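Local structure of protelomerase (Agrobacterium tumefaciens, 4F43) at residues Leu31-Phe36 with Arg76-Glu81; Gln47-Leu52 with Leu90-Gly95; Thr151-Tyr156 with Asn181-Thr186; Glu199-Thr204 with Ala288-His293. The protein resolves DNA into hairpin-ended linear molecules as a telomere resolvase and protects the hairpin ends it generates. The protein carries 1 engineered substitution. All blocks are in the same frame, centred on the assembly; numbering follows the deposited sequence.

Contact 1: residues Leu31-Phe36 with Arg76-Glu81. With nucleotides of chain B.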
# COMPACT_ATOMS: atom_id res chain seq x y z
N LEU A 31 -17.55 -14.40 -10.43
CA LEU A 31 -18.37 -15.19 -11.34
C LEU A 31 -18.63 -14.45 -12.65
O LEU A 31 -18.56 -15.05 -13.72
CB LEU A 31 -19.70 -15.56 -10.67
CG LEU A 31 -19.65 -16.63 -9.58
CD1 LEU A 31 -21.03 -16.87 -9.00
CD2 LEU A 31 -19.05 -17.91 -10.12
N ARG A 32 -18.91 -13.16 -12.56
CA ARG A 32 -19.15 -12.35 -13.75
C ARG A 32 -17.89 -12.25 -14.61
O ARG A 32 -17.97 -12.27 -15.84
CB ARG A 32 -19.66 -10.96 -13.38
CG ARG A 32 -21.02 -10.95 -12.71
CD ARG A 32 -21.77 -9.66 -12.98
NE ARG A 32 -22.04 -9.49 -14.40
CZ ARG A 32 -23.13 -9.95 -15.02
NH1 ARG A 32 -24.05 -10.62 -14.33
NH2 ARG A 32 -23.29 -9.75 -16.32
N ILE A 33 -16.74 -12.15 -13.95
CA ILE A 33 -15.46 -12.12 -14.65
C ILE A 33 -15.19 -13.46 -15.33
O ILE A 33 -14.72 -13.51 -16.47
CB ILE A 33 -14.30 -11.78 -13.69
CG1 ILE A 33 -14.50 -10.38 -13.10
CG2 ILE A 33 -12.97 -11.86 -14.40
CD1 ILE A 33 -13.43 -9.98 -12.11
N ALA A 34 -15.48 -14.54 -14.61
CA ALA A 34 -15.29 -15.89 -15.15
C ALA A 34 -16.15 -16.12 -16.38
O ALA A 34 -15.68 -16.64 -17.39
CB ALA A 34 -15.59 -16.93 -14.09
N ASP A 35 -17.42 -15.72 -16.30
CA ASP A 35 -18.35 -15.85 -17.41
C ASP A 35 -17.95 -14.93 -18.55
O ASP A 35 -18.23 -15.21 -19.72
CB ASP A 35 -19.78 -15.55 -16.96
CG ASP A 35 -20.25 -16.46 -15.85
OD1 ASP A 35 -19.69 -17.57 -15.72
OD2 ASP A 35 -21.18 -16.07 -15.11
N PHE A 36 -17.32 -13.81 -18.21
CA PHE A 36 -16.82 -12.86 -19.19
C PHE A 36 -15.72 -13.51 -20.03
O PHE A 36 -15.81 -13.57 -21.26
CB PHE A 36 -16.29 -11.62 -18.49
CG PHE A 36 -16.07 -10.45 -19.40
CD1 PHE A 36 -17.14 -9.69 -19.84
CD2 PHE A 36 -14.80 -10.11 -19.81
CE1 PHE A 36 -16.94 -8.61 -20.67
CE2 PHE A 36 -14.59 -9.03 -20.64
CZ PHE A 36 -15.67 -8.28 -21.07
N ARG A 76 -9.45 -6.26 -16.65
CA ARG A 76 -8.30 -6.11 -17.53
C ARG A 76 -7.17 -7.07 -17.18
O ARG A 76 -6.56 -7.68 -18.07
CB ARG A 76 -7.79 -4.66 -17.51
CG ARG A 76 -8.76 -3.66 -18.10
CD ARG A 76 -8.19 -2.25 -18.06
NE ARG A 76 -6.97 -2.15 -18.85
CZ ARG A 76 -6.94 -1.94 -20.16
NH1 ARG A 76 -8.07 -1.82 -20.84
NH2 ARG A 76 -5.78 -1.86 -20.80
N ASN A 77 -6.89 -7.22 -15.89
CA ASN A 77 -5.89 -8.18 -15.45
C ASN A 77 -6.28 -9.62 -15.79
O ASN A 77 -5.44 -10.43 -16.16
CB ASN A 77 -5.63 -8.04 -13.95
CG ASN A 77 -4.81 -6.81 -13.61
OD1 ASN A 77 -4.00 -6.36 -14.41
ND2 ASN A 77 -5.03 -6.26 -12.42
N ALA A 78 -7.57 -9.91 -15.67
CA ALA A 78 -8.09 -11.22 -16.02
C ALA A 78 -7.89 -11.50 -17.51
O ALA A 78 -7.52 -12.61 -17.90
CB ALA A 78 -9.56 -11.34 -15.66
N ILE A 79 -8.13 -10.48 -18.33
CA ILE A 79 -7.94 -10.59 -19.77
C ILE A 79 -6.46 -10.81 -20.11
O ILE A 79 -6.13 -11.66 -20.94
CB ILE A 79 -8.45 -9.35 -20.52
CG1 ILE A 79 -9.95 -9.16 -20.28
CG2 ILE A 79 -8.17 -9.46 -22.01
CD1 ILE A 79 -10.52 -7.89 -20.88
N ARG A 80 -5.59 -10.05 -19.46
CA ARG A 80 -4.15 -10.19 -19.66
C ARG A 80 -3.68 -11.58 -19.27
O ARG A 80 -2.79 -12.15 -19.92
CB ARG A 80 -3.39 -9.14 -18.86
CG ARG A 80 -3.56 -7.71 -19.35
CD ARG A 80 -2.69 -6.76 -18.56
NE ARG A 80 -2.87 -5.37 -18.97
CZ ARG A 80 -2.13 -4.76 -19.89
NH1 ARG A 80 -2.36 -3.49 -20.20
NH2 ARG A 80 -1.15 -5.42 -20.49
N GLU A 81 -4.27 -12.13 -18.22
CA GLU A 81 -3.90 -13.46 -17.74
C GLU A 81 -4.39 -14.55 -18.69
O GLU A 81 -3.67 -15.51 -18.97
CB GLU A 81 -4.45 -13.70 -16.34
CG GLU A 81 -4.07 -15.06 -15.75
CD GLU A 81 -4.72 -15.31 -14.41
OE1 GLU A 81 -4.31 -16.27 -13.71
OE2 GLU A 81 -5.66 -14.56 -14.05
P DT B 20 -5.53 -0.98 -15.42
OP1 DT B 20 -5.33 -2.17 -16.27
OP2 DT B 20 -6.81 -0.79 -14.70
O5' DT B 20 -4.34 -0.95 -14.34
C5' DT B 20 -2.99 -1.15 -14.76
C4' DT B 20 -2.06 -1.26 -13.57
O4' DT B 20 -2.09 -0.02 -12.82
C3' DT B 20 -2.41 -2.36 -12.58
O3' DT B 20 -1.22 -2.98 -12.09
C2' DT B 20 -3.15 -1.62 -11.47
C1' DT B 20 -2.43 -0.28 -11.47
N1 DT B 20 -3.30 0.83 -10.99
C2 DT B 20 -2.86 1.62 -9.96
O2 DT B 20 -1.78 1.48 -9.41
N3 DT B 20 -3.74 2.61 -9.59
C4 DT B 20 -4.98 2.87 -10.14
O4 DT B 20 -5.69 3.79 -9.73
C5 DT B 20 -5.37 1.99 -11.21
C7 DT B 20 -6.69 2.17 -11.89
C6 DT B 20 -4.52 1.03 -11.58
P DA B 21 -1.32 -4.23 -11.07
OP1 DA B 21 -0.21 -5.16 -11.40
OP2 DA B 21 -2.71 -4.71 -11.07
O5' DA B 21 -1.02 -3.57 -9.65
C5' DA B 21 0.29 -3.11 -9.32
C4' DA B 21 0.36 -2.55 -7.91
O4' DA B 21 -0.62 -1.48 -7.77
C3' DA B 21 0.04 -3.53 -6.79
O3' DA B 21 0.74 -3.15 -5.61
C2' DA B 21 -1.45 -3.32 -6.60
C1' DA B 21 -1.50 -1.80 -6.72
N9 DA B 21 -2.81 -1.25 -7.03
C8 DA B 21 -3.70 -1.68 -7.97
N7 DA B 21 -4.80 -0.96 -8.02
C5 DA B 21 -4.61 0.01 -7.05
C6 DA B 21 -5.39 1.09 -6.60
N6 DA B 21 -6.60 1.41 -7.07
N1 DA B 21 -4.87 1.85 -5.61
C2 DA B 21 -3.67 1.56 -5.11
N3 DA B 21 -2.84 0.59 -5.46
C4 DA B 21 -3.38 -0.16 -6.44
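Ile33 and Ala78 meet where helix 28-40 packs against helix 65-82 in the helical N-terminal part of this fragment, a buried helix-helix contact made by four side chains. CG2 of Ile33 lies 3.7 Å from Ala78 CB. That methyl is the branch which reaches across because CG1 stands beside the backbone N (chi1 -63°), leaving CG2 anti to that N. Ala78 faces helix 28-40 with its single methyl, and the backbones are nearest here, the CA atoms of Ile33 and Ala78 being 7.6 Å apart. Near the other end, the Phe36 ring offers its edge: CE2 is 4.2 Å from Ile79 CD1, and that methyl lies near the ring plane. The same ring meets Tyr75 edge-to-face, and Met89 of helix 89-92 touches both Phe36 and Ile79. No hydrogen bond joins the two segments, so the contact is apolar, with a modest 105 Å² buried. Helix 65-82 also faces the DNA. Arg76, bent at chi3 (62°), donates NE to OP1 of DT20 of chain B at 3.1 Å, with the oxygen in the guanidinium plane at its edge, while NH1 of Arg76 binds the carbonyl oxygens of Leu90 and Ala93. One turn of helix thus serves both helix packing and the binding of DNA phosphates, and Asn77 ND2 reaches OP2 of DA21 of chain B at 3.1 Å with an N-H...O angle of 145°.

Contact 2: residues Gln47-Leu52 with Leu90-Gly95. With nucleotides of chain B.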
# COMPACT_ATOMS: atom_id res chain seq x y z
N GLN A 47 -17.30 -6.20 -32.64
CA GLN A 47 -18.60 -5.62 -32.32
C GLN A 47 -19.24 -6.38 -31.16
O GLN A 47 -19.88 -5.79 -30.29
CB GLN A 47 -19.53 -5.66 -33.53
CG GLN A 47 -18.92 -5.07 -34.80
CD GLN A 47 -19.87 -5.13 -35.98
OE1 GLN A 47 -21.04 -4.76 -35.87
NE2 GLN A 47 -19.38 -5.62 -37.11
N ASP A 48 -19.06 -7.69 -31.16
CA ASP A 48 -19.59 -8.54 -30.10
C ASP A 48 -18.77 -8.39 -28.82
O ASP A 48 -19.31 -8.52 -27.72
CB ASP A 48 -19.64 -10.00 -30.54
CG ASP A 48 -20.65 -10.24 -31.65
OD1 ASP A 48 -20.25 -10.21 -32.83
OD2 ASP A 48 -21.85 -10.44 -31.34
N MET A 49 -17.48 -8.13 -28.98
CA MET A 49 -16.63 -7.80 -27.84
C MET A 49 -17.17 -6.53 -27.20
O MET A 49 -17.37 -6.46 -25.98
CB MET A 49 -15.19 -7.57 -28.28
CG MET A 49 -14.51 -8.77 -28.91
SD MET A 49 -12.80 -8.40 -29.35
CE MET A 49 -12.29 -9.96 -30.08
N GLN A 50 -17.42 -5.54 -28.04
CA GLN A 50 -17.93 -4.25 -27.60
C GLN A 50 -19.29 -4.40 -26.91
O GLN A 50 -19.57 -3.72 -25.93
CB GLN A 50 -18.05 -3.28 -28.77
CG GLN A 50 -18.38 -1.85 -28.37
CD GLN A 50 -17.22 -1.16 -27.68
OE1 GLN A 50 -16.08 -1.25 -28.13
NE2 GLN A 50 -17.50 -0.47 -26.58
N ALA A 51 -20.12 -5.29 -27.44
CA ALA A 51 -21.44 -5.53 -26.85
C ALA A 51 -21.31 -6.19 -25.48
O ALA A 51 -21.99 -5.81 -24.52
CB ALA A 51 -22.28 -6.40 -27.77
N LEU A 52 -20.42 -7.18 -25.40
CA LEU A 52 -20.16 -7.90 -24.16
C LEU A 52 -19.69 -6.93 -23.08
O LEU A 52 -20.19 -6.93 -21.95
CB LEU A 52 -19.11 -8.99 -24.39
CG LEU A 52 -18.89 -10.05 -23.31
CD1 LEU A 52 -20.16 -10.86 -23.09
CD2 LEU A 52 -17.73 -10.96 -23.67
N LEU A 90 -8.52 -5.36 -24.78
CA LEU A 90 -7.80 -4.45 -23.90
C LEU A 90 -7.99 -3.00 -24.32
O LEU A 90 -7.85 -2.09 -23.51
CB LEU A 90 -6.31 -4.80 -23.88
CG LEU A 90 -5.96 -6.16 -23.27
CD1 LEU A 90 -4.47 -6.45 -23.43
CD2 LEU A 90 -6.36 -6.21 -21.81
N LYS A 91 -8.30 -2.80 -25.60
CA LYS A 91 -8.56 -1.46 -26.11
C LYS A 91 -10.05 -1.15 -25.99
O LYS A 91 -10.48 -0.01 -26.14
CB LYS A 91 -8.12 -1.34 -27.57
CG LYS A 91 -6.77 -1.97 -27.86
CD LYS A 91 -5.68 -1.42 -26.95
CE LYS A 91 -4.39 -2.21 -27.09
NZ LYS A 91 -3.35 -1.77 -26.12
N ILE A 92 -10.83 -2.20 -25.74
CA ILE A 92 -12.27 -2.07 -25.58
C ILE A 92 -12.65 -2.04 -24.10
O ILE A 92 -13.41 -1.17 -23.66
CB ILE A 92 -13.01 -3.22 -26.27
CG1 ILE A 92 -12.71 -3.23 -27.76
CG2 ILE A 92 -14.51 -3.12 -26.01
CD1 ILE A 92 -13.37 -4.38 -28.51
N ALA A 93 -12.11 -2.99 -23.34
CA ALA A 93 -12.41 -3.09 -21.92
C ALA A 93 -11.62 -2.07 -21.11
O ALA A 93 -10.70 -2.42 -20.37
CB ALA A 93 -12.14 -4.50 -21.42
N THR A 94 -11.98 -0.80 -21.25
CA THR A 94 -11.35 0.26 -20.48
C THR A 94 -12.40 1.27 -20.01
O THR A 94 -13.52 1.30 -20.54
CB THR A 94 -10.26 0.99 -21.28
OG1 THR A 94 -9.57 1.92 -20.43
CG2 THR A 94 -10.87 1.73 -22.46
N GLY A 95 -12.04 2.08 -19.03
CA GLY A 95 -12.97 3.05 -18.48
C GLY A 95 -13.14 4.28 -19.35
O GLY A 95 -12.27 4.61 -20.16
P DA B 19 -6.73 3.74 -20.09
OP1 DA B 19 -6.32 2.39 -20.53
OP2 DA B 19 -7.66 4.54 -20.92
O5' DA B 19 -7.34 3.64 -18.62
C5' DA B 19 -7.11 2.49 -17.82
C4' DA B 19 -5.82 2.58 -17.02
O4' DA B 19 -5.72 3.86 -16.34
C3' DA B 19 -5.69 1.60 -15.87
O3' DA B 19 -5.26 0.32 -16.31
C2' DA B 19 -4.64 2.25 -14.98
C1' DA B 19 -4.67 3.72 -15.40
N9 DA B 19 -4.87 4.64 -14.28
C8 DA B 19 -5.93 5.47 -14.05
N7 DA B 19 -5.82 6.18 -12.96
C5 DA B 19 -4.60 5.79 -12.43
C6 DA B 19 -3.90 6.17 -11.26
N6 DA B 19 -4.34 7.07 -10.38
N1 DA B 19 -2.71 5.58 -11.04
C2 DA B 19 -2.25 4.68 -11.91
N3 DA B 19 -2.82 4.24 -13.04
C4 DA B 19 -4.01 4.84 -13.23
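Ile92 pushes its side chain between Met49 and Gln50 of helix 46-59, and it supplies the larger share of the 156 Å² buried. Its two branches take different partners. CD1, at the end of the extended CG1 branch, lies 3.7 Å from Met49 CB and 4.1 Å from Met49 SD, the two side chains crossing at about a right angle. CG2 turns to the amide of Gln50, 3.2 Å from OE1 and 3.7 Å from CD. Gln50 reaches it because CG is anti to the backbone N (chi1 -172°) and the chain then folds at chi2 (71°), bringing the amide back to the isoleucine. The other end of that amide is held from within its own helix, NE2 donating to Asp54 OD2, which limits how the group can turn. Trp53 also touches Ile92, and Met49 is backed by Met43 and His87. The contact thus joins helix 46-59 to the short helix 89-92 in the helical N-terminal part of the fragment, beside the DNA backbone. From there the chain leaves through an inverse gamma turn centred on Ala93, closed by Thr94 N to Ile92 O at 2.8 Å, and Thr94 OG1 comes within 3.3 Å of OP2 of DA19 of chain B. With no hydrogen bond between the segments, the contact rests on van der Waals packing: CG2 of Ile92 lies against the amide of Gln50, whose NE2 is satisfied by Asp54.

Contact 3: residues Thr151-Tyr156 with Asn181-Thr186. Engineered in segment 151-156: Ala154 (natural residue Arg). With nucleotides of chain B.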
# COMPACT_ATOMS: atom_id res chain seq x y z
N THR A 151 10.38 1.76 11.24
CA THR A 151 11.10 1.82 9.97
C THR A 151 10.27 2.47 8.86
O THR A 151 10.82 2.89 7.84
CB THR A 151 11.59 0.43 9.52
OG1 THR A 151 12.66 0.58 8.58
CG2 THR A 151 10.47 -0.36 8.87
N GLY A 152 8.96 2.54 9.06
CA GLY A 152 8.09 3.27 8.16
C GLY A 152 7.68 2.56 6.89
O GLY A 152 7.06 3.16 6.01
N ARG A 153 8.03 1.28 6.77
CA ARG A 153 7.64 0.51 5.60
C ARG A 153 6.15 0.16 5.65
O ARG A 153 5.54 0.14 6.72
CB ARG A 153 8.48 -0.76 5.47
CG ARG A 153 9.98 -0.52 5.33
CD ARG A 153 10.29 0.53 4.27
NE ARG A 153 10.61 1.82 4.86
CZ ARG A 153 10.88 2.92 4.15
NH1 ARG A 153 11.16 4.06 4.77
NH2 ARG A 153 10.86 2.87 2.83
N ALA A 154 5.58 -0.11 4.48
CA ALA A 154 4.16 -0.46 4.37
C ALA A 154 3.90 -1.85 4.94
O ALA A 154 4.80 -2.69 4.95
CB ALA A 154 3.72 -0.38 2.91
N PRO A 155 2.67 -2.09 5.43
CA PRO A 155 2.26 -3.39 5.98
C PRO A 155 2.59 -4.57 5.06
O PRO A 155 3.04 -5.60 5.55
CB PRO A 155 0.75 -3.23 6.12
CG PRO A 155 0.57 -1.78 6.40
CD PRO A 155 1.62 -1.07 5.59
N TYR A 156 2.36 -4.42 3.76
CA TYR A 156 2.67 -5.48 2.81
C TYR A 156 4.17 -5.74 2.79
O TYR A 156 4.62 -6.89 2.88
CB TYR A 156 2.17 -5.12 1.41
CG TYR A 156 2.30 -6.24 0.41
CD1 TYR A 156 1.54 -7.40 0.53
CD2 TYR A 156 3.17 -6.13 -0.67
CE1 TYR A 156 1.66 -8.42 -0.39
CE2 TYR A 156 3.29 -7.15 -1.60
CZ TYR A 156 2.53 -8.29 -1.45
OH TYR A 156 2.65 -9.31 -2.37
N ASN A 181 14.76 -3.63 1.40
CA ASN A 181 14.46 -4.29 0.13
C ASN A 181 13.32 -5.28 0.34
O ASN A 181 13.34 -6.07 1.28
CB ASN A 181 15.69 -5.02 -0.40
CG ASN A 181 15.64 -5.24 -1.90
OD1 ASN A 181 15.20 -4.38 -2.65
ND2 ASN A 181 16.10 -6.41 -2.33
N GLY A 182 12.31 -5.25 -0.53
CA GLY A 182 12.23 -4.30 -1.62
C GLY A 182 10.92 -3.55 -1.64
O GLY A 182 9.94 -3.95 -1.00
N GLN A 183 10.89 -2.45 -2.39
CA GLN A 183 9.72 -1.58 -2.46
C GLN A 183 8.53 -2.28 -3.12
O GLN A 183 8.70 -3.21 -3.91
CB GLN A 183 10.08 -0.31 -3.23
CG GLN A 183 9.03 0.80 -3.18
CD GLN A 183 9.08 1.61 -1.89
OE1 GLN A 183 9.52 1.13 -0.85
NE2 GLN A 183 8.63 2.86 -1.97
N ALA A 184 7.33 -1.83 -2.77
CA ALA A 184 6.11 -2.32 -3.40
C ALA A 184 5.52 -1.25 -4.31
O ALA A 184 5.97 -0.11 -4.32
CB ALA A 184 5.10 -2.73 -2.34
N LYS A 185 4.51 -1.65 -5.08
CA LYS A 185 3.80 -0.74 -5.99
C LYS A 185 4.68 -0.12 -7.07
O LYS A 185 4.30 0.87 -7.69
CB LYS A 185 3.09 0.37 -5.21
CG LYS A 185 2.08 -0.13 -4.18
CD LYS A 185 1.37 1.04 -3.52
CE LYS A 185 0.68 1.92 -4.56
NZ LYS A 185 0.11 3.16 -3.96
N THR A 186 5.86 -0.70 -7.29
CA THR A 186 6.80 -0.16 -8.26
C THR A 186 6.39 -0.45 -9.70
O THR A 186 6.69 0.33 -10.60
CB THR A 186 8.23 -0.71 -8.03
OG1 THR A 186 8.24 -2.12 -8.25
CG2 THR A 186 8.70 -0.40 -6.62
P DT B 23 -0.46 -2.80 1.88
OP1 DT B 23 0.69 -2.55 2.78
OP2 DT B 23 -1.05 -4.15 1.80
O5' DT B 23 -1.63 -1.78 2.27
C5' DT B 23 -1.34 -0.40 2.47
C4' DT B 23 -2.61 0.39 2.72
O4' DT B 23 -3.53 0.19 1.62
C3' DT B 23 -3.38 0.00 3.98
O3' DT B 23 -3.85 1.18 4.64
C2' DT B 23 -4.53 -0.83 3.44
C1' DT B 23 -4.81 -0.08 2.15
N1 DT B 23 -5.61 -0.84 1.15
C2 DT B 23 -6.85 -0.37 0.81
O2 DT B 23 -7.33 0.65 1.29
N3 DT B 23 -7.53 -1.12 -0.11
C4 DT B 23 -7.10 -2.28 -0.72
O4 DT B 23 -7.80 -2.87 -1.54
C5 DT B 23 -5.79 -2.73 -0.32
C7 DT B 23 -5.20 -3.98 -0.91
C6 DT B 23 -5.12 -2.00 0.58
P DT B 22 1.67 -4.21 -4.84
OP1 DT B 22 3.03 -4.11 -5.39
OP2 DT B 22 0.96 -5.51 -4.84
O5' DT B 22 1.69 -3.66 -3.33
C5' DT B 22 0.60 -3.91 -2.44
C4' DT B 22 -0.07 -2.62 -2.02
O4' DT B 22 -1.06 -2.24 -3.01
C3' DT B 22 -0.86 -2.69 -0.71
O3' DT B 22 -0.04 -2.35 0.40
C2' DT B 22 -1.96 -1.65 -0.90
C1' DT B 22 -1.97 -1.36 -2.40
N1 DT B 22 -3.32 -1.52 -3.02
C2 DT B 22 -4.30 -0.59 -2.75
O2 DT B 22 -4.12 0.38 -2.03
N3 DT B 22 -5.50 -0.82 -3.36
C4 DT B 22 -5.83 -1.87 -4.19
O4 DT B 22 -6.95 -1.98 -4.69
C5 DT B 22 -4.77 -2.81 -4.43
C7 DT B 22 -5.00 -4.00 -5.32
C6 DT B 22 -3.58 -2.60 -3.84
O5' DT B 14 2.26 4.76 -3.10
C5' DT B 14 3.30 5.33 -3.89
C4' DT B 14 3.30 4.73 -5.29
O4' DT B 14 1.99 4.88 -5.88
C3' DT B 14 4.29 5.38 -6.26
O3' DT B 14 5.11 4.39 -6.85
C2' DT B 14 3.41 6.08 -7.29
C1' DT B 14 2.12 5.28 -7.22
N1 DT B 14 0.91 6.06 -7.59
C2 DT B 14 0.09 5.59 -8.59
O2 DT B 14 0.31 4.55 -9.19
N3 DT B 14 -1.00 6.37 -8.85
C4 DT B 14 -1.35 7.56 -8.24
O4 DT B 14 -2.35 8.19 -8.56
C5 DT B 14 -0.44 8.00 -7.20
C7 DT B 14 -0.71 9.27 -6.46
C6 DT B 14 0.63 7.24 -6.93
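Segment 151-156, a loop running into the first turn of helix 155-161, approaches the irregular residues 181-186 that follow strand 177-180, with the CA atoms of Tyr156 and Ala184 7.8 Å apart. The Tyr156 ring, its CG anti to the backbone N (chi1 -173°), turns its edge to Ala184, whose CB lies near the ring plane and 4.3 Å from CD2. Arg153 curls back on its own segment: NE donates to Thr151 O at 3.2 Å, the oxygen lying in the guanidinium plane although NE sits 46° above the carbonyl plane. NH1 continues to Ile290 O. Within the telomere resolvase catalytic domain, both segments grip the DNA. Tyr156 N binds OP1 of DT23 of chain B at 2.7 Å, and Lys185 N binds OP1 of DT22 of chain B at 2.9 Å. The engineered Ala154, natively arginine, places CB 3.7 Å from OP1 of DT23 of chain B. Two neutral N-H donors thus hold successive phosphates, while the lysine ammonium ties sugar oxygens of another nucleotide, Lys185 NZ donating to O5' (2.8 Å) and O4' (3.2 Å) of DT14 of chain B, and also an adenine N3.

Contact 4: residues Glu199-Thr204 with Ala288-His293. With nucleotides of chain B.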
# COMPACT_ATOMS: atom_id res chain seq x y z
N GLU A 199 19.17 3.05 1.50
CA GLU A 199 19.29 3.36 2.92
C GLU A 199 18.12 4.21 3.43
O GLU A 199 17.75 5.21 2.81
CB GLU A 199 20.62 4.08 3.19
CG GLU A 199 20.98 4.20 4.66
CD GLU A 199 22.37 4.79 4.86
OE1 GLU A 199 23.27 4.05 5.29
OE2 GLU A 199 22.55 6.00 4.59
N ILE A 200 17.55 3.80 4.56
CA ILE A 200 16.43 4.52 5.17
C ILE A 200 16.71 4.81 6.64
O ILE A 200 17.41 4.05 7.31
CB ILE A 200 15.12 3.71 5.06
CG1 ILE A 200 15.29 2.33 5.69
CG2 ILE A 200 14.69 3.59 3.61
CD1 ILE A 200 14.01 1.52 5.74
N PRO A 201 16.16 5.92 7.15
CA PRO A 201 16.32 6.25 8.57
C PRO A 201 15.39 5.43 9.45
O PRO A 201 14.36 4.94 8.97
CB PRO A 201 15.92 7.73 8.63
CG PRO A 201 14.95 7.89 7.51
CD PRO A 201 15.46 6.99 6.41
N VAL A 202 15.75 5.28 10.72
CA VAL A 202 14.90 4.60 11.69
C VAL A 202 14.73 5.46 12.94
O VAL A 202 15.57 6.30 13.24
CB VAL A 202 15.46 3.22 12.07
CG1 VAL A 202 15.25 2.23 10.94
CG2 VAL A 202 16.92 3.32 12.44
N LEU A 203 13.64 5.23 13.67
CA LEU A 203 13.29 6.08 14.80
C LEU A 203 13.71 5.49 16.14
O LEU A 203 13.37 6.00 17.20
CB LEU A 203 11.79 6.39 14.78
CG LEU A 203 11.31 7.03 13.47
CD1 LEU A 203 9.83 7.38 13.54
CD2 LEU A 203 12.14 8.26 13.14
N THR A 204 14.46 4.39 16.08
CA THR A 204 15.11 3.82 17.26
C THR A 204 16.39 3.14 16.79
O THR A 204 16.60 2.97 15.59
CB THR A 204 14.20 2.82 17.99
OG1 THR A 204 14.77 2.48 19.26
CG2 THR A 204 14.03 1.55 17.17
N ALA A 288 10.51 11.83 -0.80
CA ALA A 288 10.69 10.96 -1.96
C ALA A 288 11.89 10.03 -1.78
O ALA A 288 11.88 8.90 -2.25
CB ALA A 288 10.86 11.80 -3.22
N ALA A 289 12.91 10.52 -1.08
CA ALA A 289 14.13 9.75 -0.87
C ALA A 289 13.92 8.61 0.12
O ALA A 289 14.32 7.47 -0.15
CB ALA A 289 15.26 10.66 -0.39
N ILE A 290 13.29 8.91 1.25
CA ILE A 290 13.12 7.92 2.31
C ILE A 290 11.96 6.97 2.06
O ILE A 290 11.94 5.85 2.57
CB ILE A 290 12.95 8.61 3.68
CG1 ILE A 290 11.66 9.44 3.69
CG2 ILE A 290 14.17 9.46 4.00
CD1 ILE A 290 11.60 10.47 4.79
N LEU A 291 10.98 7.41 1.27
CA LEU A 291 9.82 6.58 0.97
C LEU A 291 10.03 5.74 -0.29
O LEU A 291 9.25 4.83 -0.57
CB LEU A 291 8.56 7.45 0.83
CG LEU A 291 8.09 8.18 2.09
CD1 LEU A 291 6.90 9.07 1.77
CD2 LEU A 291 7.75 7.20 3.20
N GLY A 292 11.08 6.06 -1.04
CA GLY A 292 11.41 5.31 -2.24
C GLY A 292 10.37 5.47 -3.33
O GLY A 292 9.49 4.63 -3.49
N HIS A 293 10.48 6.56 -4.09
CA HIS A 293 9.53 6.84 -5.16
C HIS A 293 10.18 6.78 -6.53
O HIS A 293 11.39 6.54 -6.65
CB HIS A 293 8.90 8.22 -4.95
CG HIS A 293 7.93 8.27 -3.81
ND1 HIS A 293 7.52 9.46 -3.24
CD2 HIS A 293 7.29 7.29 -3.13
CE1 HIS A 293 6.67 9.21 -2.26
NE2 HIS A 293 6.51 7.90 -2.17
P DC B 15 6.49 4.80 -7.56
OP1 DC B 15 7.51 3.80 -7.17
OP2 DC B 15 6.73 6.23 -7.30
O5' DC B 15 6.18 4.63 -9.12
C5' DC B 15 5.86 3.34 -9.64
C4' DC B 15 5.20 3.42 -11.00
O4' DC B 15 3.93 4.11 -10.90
C3' DC B 15 5.99 4.16 -12.08
O3' DC B 15 5.84 3.49 -13.33
C2' DC B 15 5.30 5.52 -12.11
C1' DC B 15 3.86 5.05 -11.95
N1 DC B 15 2.91 6.13 -11.59
C2 DC B 15 1.62 6.09 -12.11
O2 DC B 15 1.30 5.15 -12.85
N3 DC B 15 0.75 7.07 -11.79
C4 DC B 15 1.14 8.07 -10.98
N4 DC B 15 0.25 9.02 -10.69
C5 DC B 15 2.46 8.12 -10.45
C6 DC B 15 3.31 7.15 -10.77
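The Pro201 ring and the Ile290 side chain cross at about a right angle in apolar packing, with Pro201 CD 3.7 Å and Pro201 CG 3.9 Å from Ile290 CG2. That methyl is available because CG1 of Ile290 sits between the backbone N and the carbonyl carbon (chi1 64°), which puts CG2 anti to the carbonyl carbon. Ile200 adds a methyl-to-carbonyl contact, CG2 lying 3.7 Å from Ile290 O. Here the outermost strand 198-201 of the antiparallel four-stranded sheet meets the C-terminal end of helix 283-291, within the telomere resolvase catalytic domain; the CA atoms of Ile200 and Ile290 are 5.5 Å apart. A polar bond runs to another part of the domain, Pro201 O accepting from Tyr268 OH of helix 263-276. Past the helix, Gly292 leaves helical geometry with positive phi (67°), and His293 N bonds Ala288 O at 3.3 Å. His293 CA then comes within 3.6 Å of OP2 of DC15 of chain B.

From the N terminus, contact 1 closes the loop between helix 28-40 and helix 65-82, and contact 2 joins helix 46-59, which lies inside that loop, to the end of helix 89-92. The two loops therefore cross, and the contacts touch through Arg76 and through Phe36 on Leu52. Further along the chain, past helix 97-115, contact 3 closes a loop holding much of the four-stranded sheet. Contact 4 comes later in series, joining the sheet's edge strand to helix 283-291 across a mainly helical span. Contacts 3 and 4 touch through Arg153, whereas contacts 1 and 4 lie about 38 Å apart between centres.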